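Local atomic coordinates of prolyl-tRNA synthetase (Naegleria fowleri, PDB entry 6UYH), a protein that probably attaches proline to tRNA(Pro), activating the amino acid with ATP, as expected of a class II prolyl-tRNA synthetase. Residues E20-W25 with I227-R232. Sequence-based numbering, arbitrary orientation.
Sequences ENFSEW and IATNGR
Phe22, in the first turn of helix 22-32, lays its ring against Thr229, Asn230 and Ile227 of the beta hairpin formed by antiparallel strands 219-227 and 232-243 in the class II synthetase core. Gly231 and Arg232 together pair with Ile227, a G1 beta bulge in which Arg232 N bonds to Ile227 O, and the positive phi of Gly231 suits glycine. With CG anti to the backbone N (chi1 -170°), the phenyl ring reaches out from the helix to the end of strand 219-227 and the loop after it. Thr229 lies over one face: its CB sits above the outer part of the ring, and its methyl makes an off-centre CH-pi contact, CG2 standing 4.0 Å from the Phe22 ring centroid and 30° off the normal. The methyl rests on CD1 and CG while the hydroxyl lies nearer CE1, so this short branched side chain spreads along one side of the ring. Asn230 comes obliquely, its ND2 3.6 Å from Phe22 CD2, the amide plane turned 64° from the ring. That amide nitrogen is hydrogen-bonded to Tyr513 OH and Asp464 OD1, which should fix the rotation of the amide, so what Phe22 meets is a polar group already satisfied. Met281 of helix 274-283 touches both Phe22 and Ile227, extending the apolar patch. Asn21 is the N-cap: its OD1 accepts a fairly straight bond from Glu24 N at 3.1 Å, closing the first turn of the helix, where Phe22 sits. At the ring's far end, the branch methyl CG2 of Ile227 packs 3.7 Å from Phe22 CZ.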
ATOM      1  N   GLU A  20     -17.861  20.160  24.970  1.00 27.56           N
ATOM      2  CA  GLU A  20     -18.381  21.480  24.615  1.00 28.47           C
ATOM      3  C   GLU A  20     -18.818  21.561  23.155  1.00 27.55           C
ATOM      4  O   GLU A  20     -19.888  22.094  22.842  1.00 31.12           O
ATOM      5  CB  GLU A  20     -17.320  22.565  24.877  1.00 28.95           C
ATOM      6  CG  GLU A  20     -17.214  23.017  26.314  1.00 35.03           C
ATOM      7  CD  GLU A  20     -16.018  23.933  26.552  1.00 37.75           C
ATOM      8  OE1 GLU A  20     -15.166  24.075  25.644  1.00 38.50           O
ATOM      9  OE2 GLU A  20     -15.924  24.496  27.659  1.00 45.03           O
ATOM     10  N   ASN A  21     -17.965  21.099  22.249  1.00 26.40           N
ATOM     11  CA  ASN A  21     -18.230  21.194  20.816  1.00 31.94           C
ATOM     12  C   ASN A  21     -17.449  20.047  20.188  1.00 24.77           C
ATOM     13  O   ASN A  21     -16.237  20.159  19.980  1.00 24.86           O
ATOM     14  CB  ASN A  21     -17.806  22.548  20.257  1.00 34.32           C
ATOM     15  CG  ASN A  21     -18.161  22.715  18.784  1.00 35.02           C
ATOM     16  OD1 ASN A  21     -18.160  21.757  18.018  1.00 33.49           O
ATOM     17  ND2 ASN A  21     -18.464  23.943  18.388  1.00 43.61           N
ATOM     18  N   PHE A  22     -18.144  18.941  19.922  1.00 23.76           N
ATOM     19  CA  PHE A  22     -17.456  17.715  19.546  1.00 24.43           C
ATOM     20  C   PHE A  22     -16.741  17.871  18.215  1.00 26.57           C
ATOM     21  O   PHE A  22     -15.635  17.346  18.035  1.00 21.13           O
ATOM     22  CB  PHE A  22     -18.457  16.551  19.501  1.00 23.19           C
ATOM     23  CG  PHE A  22     -17.816  15.194  19.357  1.00 23.10           C
ATOM     24  CD1 PHE A  22     -16.764  14.814  20.176  1.00 27.69           C
ATOM     25  CD2 PHE A  22     -18.284  14.287  18.418  1.00 27.86           C
ATOM     26  CE1 PHE A  22     -16.166  13.562  20.037  1.00 23.73           C
ATOM     27  CE2 PHE A  22     -17.700  13.029  18.281  1.00 31.80           C
ATOM     28  CZ  PHE A  22     -16.639  12.667  19.098  1.00 29.40           C
ATOM     29  N   SER A  23     -17.342  18.588  17.265  1.00 25.77           N
ATOM     30  CA  SER A  23     -16.709  18.669  15.951  1.00 24.05           C
ATOM     31  C   SER A  23     -15.487  19.581  15.981  1.00 22.73           C
ATOM     32  O   SER A  23     -14.481  19.298  15.315  1.00 26.14           O
ATOM     33  CB  SER A  23     -17.731  19.131  14.906  1.00 26.95           C
ATOM     34  OG  SER A  23     -18.267  20.392  15.245  1.00 33.98           O
ATOM     35  N   GLU A  24     -15.528  20.649  16.776  1.00 24.08           N
ATOM     36  CA  GLU A  24     -14.364  21.520  16.887  1.00 25.04           C
ATOM     37  C   GLU A  24     -13.252  20.842  17.682  1.00 30.15           C
ATOM     38  O   GLU A  24     -12.077  20.930  17.306  1.00 25.93           O
ATOM     39  CB  GLU A  24     -14.768  22.856  17.514  1.00 30.78           C
ATOM     40  CG  GLU A  24     -13.600  23.806  17.782  1.00 42.64           C
ATOM     41  CD  GLU A  24     -12.833  24.225  16.530  1.00 51.24           C
ATOM     42  OE1 GLU A  24     -13.369  24.092  15.405  1.00 53.12           O
ATOM     43  OE2 GLU A  24     -11.681  24.698  16.681  1.00 47.54           O
ATOM     44  N   TRP A  25     -13.609  20.145  18.768  1.00 24.14           N
ATOM     45  CA  TRP A  25     -12.640  19.328  19.501  1.00 22.57           C
ATOM     46  C   TRP A  25     -11.932  18.347  18.573  1.00 21.76           C
ATOM     47  O   TRP A  25     -10.701  18.219  18.593  1.00 23.22           O
ATOM     48  CB  TRP A  25     -13.336  18.561  20.638  1.00 22.84           C
ATOM     49  CG  TRP A  25     -12.437  17.527  21.276  1.00 23.67           C
ATOM     50  CD1 TRP A  25     -11.556  17.730  22.308  1.00 25.10           C
ATOM     51  CD2 TRP A  25     -12.316  16.145  20.912  1.00 22.57           C
ATOM     52  NE1 TRP A  25     -10.904  16.557  22.613  1.00 24.39           N
ATOM     53  CE2 TRP A  25     -11.349  15.571  21.770  1.00 22.49           C
ATOM     54  CE3 TRP A  25     -12.946  15.328  19.957  1.00 21.01           C
ATOM     55  CZ2 TRP A  25     -10.978  14.229  21.689  1.00 22.42           C
ATOM     56  CZ3 TRP A  25     -12.576  13.987  19.876  1.00 22.82           C
ATOM     57  CH2 TRP A  25     -11.601  13.450  20.740  1.00 25.97           C
ATOM     58  N   ILE A 227     -19.945   5.892  19.621  1.00 21.99           N
ATOM     59  CA  ILE A 227     -19.311   7.142  20.033  1.00 23.88           C
ATOM     60  C   ILE A 227     -20.131   7.702  21.193  1.00 18.30           C
ATOM     61  O   ILE A 227     -21.201   8.274  20.991  1.00 22.09           O
ATOM     62  CB  ILE A 227     -19.209   8.138  18.875  1.00 20.12           C
ATOM     63  CG1 ILE A 227     -18.604   7.456  17.634  1.00 20.02           C
ATOM     64  CG2 ILE A 227     -18.370   9.374  19.300  1.00 20.70           C
ATOM     65  CD1 ILE A 227     -17.255   6.752  17.859  1.00 22.13           C
ATOM     66  N   ALA A 228     -19.603   7.577  22.416  1.00 19.35           N
ATOM     67  CA  ALA A 228     -20.364   7.960  23.606  1.00 24.32           C
ATOM     68  C   ALA A 228     -20.636   9.459  23.680  1.00 25.04           C
ATOM     69  O   ALA A 228     -21.668   9.867  24.227  1.00 27.35           O
ATOM     70  CB  ALA A 228     -19.627   7.505  24.868  1.00 28.47           C
ATOM     71  N   THR A 229     -19.725  10.300  23.172  1.00 20.30           N
ATOM     72  CA  THR A 229     -19.872  11.742  23.374  1.00 21.05           C
ATOM     73  C   THR A 229     -21.181  12.260  22.784  1.00 23.51           C
ATOM     74  O   THR A 229     -21.916  13.004  23.441  1.00 25.84           O
ATOM     75  CB  THR A 229     -18.680  12.499  22.779  1.00 22.21           C
ATOM     76  OG1 THR A 229     -17.497  12.162  23.512  1.00 27.65           O
ATOM     77  CG2 THR A 229     -18.902  14.020  22.903  1.00 21.39           C
ATOM     78  N   ASN A 230     -21.506  11.867  21.552  1.00 22.21           N
ATOM     79  CA  ASN A 230     -22.764  12.300  20.954  1.00 25.03           C
ATOM     80  C   ASN A 230     -23.739  11.150  20.733  1.00 27.50           C
ATOM     81  O   ASN A 230     -24.756  11.336  20.056  1.00 28.79           O
ATOM     82  CB  ASN A 230     -22.519  13.064  19.647  1.00 27.42           C
ATOM     83  CG  ASN A 230     -21.737  12.271  18.625  1.00 27.00           C
ATOM     84  OD1 ASN A 230     -21.360  11.124  18.856  1.00 26.90           O
ATOM     85  ND2 ASN A 230     -21.491  12.888  17.468  1.00 33.49           N
ATOM     86  N   GLY A 231     -23.477   9.984  21.319  1.00 24.33           N
ATOM     87  CA  GLY A 231     -24.446   8.889  21.295  1.00 21.74           C
ATOM     88  C   GLY A 231     -24.742   8.339  19.916  1.00 28.51           C
ATOM     89  O   GLY A 231     -25.909   8.062  19.597  1.00 31.21           O
ATOM     90  N   ARG A 232     -23.709   8.152  19.094  1.00 24.55           N
ATOM     91  CA  ARG A 232     -23.868   7.739  17.708  1.00 25.53           C
ATOM     92  C   ARG A 232     -23.083   6.471  17.434  1.00 26.86           C
ATOM     93  O   ARG A 232     -21.931   6.339  17.850  1.00 28.62           O
ATOM     94  CB  ARG A 232     -23.401   8.819  16.741  1.00 22.57           C
ATOM     95  CG  ARG A 232     -24.236  10.049  16.841  1.00 35.21           C
ATOM     96  CD  ARG A 232     -23.963  11.055  15.753  1.00 31.29           C
ATOM     97  NE  ARG A 232     -24.902  12.148  15.964  1.00 29.01           N
ATOM     98  CZ  ARG A 232     -26.033  12.313  15.288  1.00 29.52           C
ATOM     99  NH1 ARG A 232     -26.357  11.471  14.308  1.00 26.38           N
ATOM    100  NH2 ARG A 232     -26.826  13.332  15.594  1.00 24.93           N
TER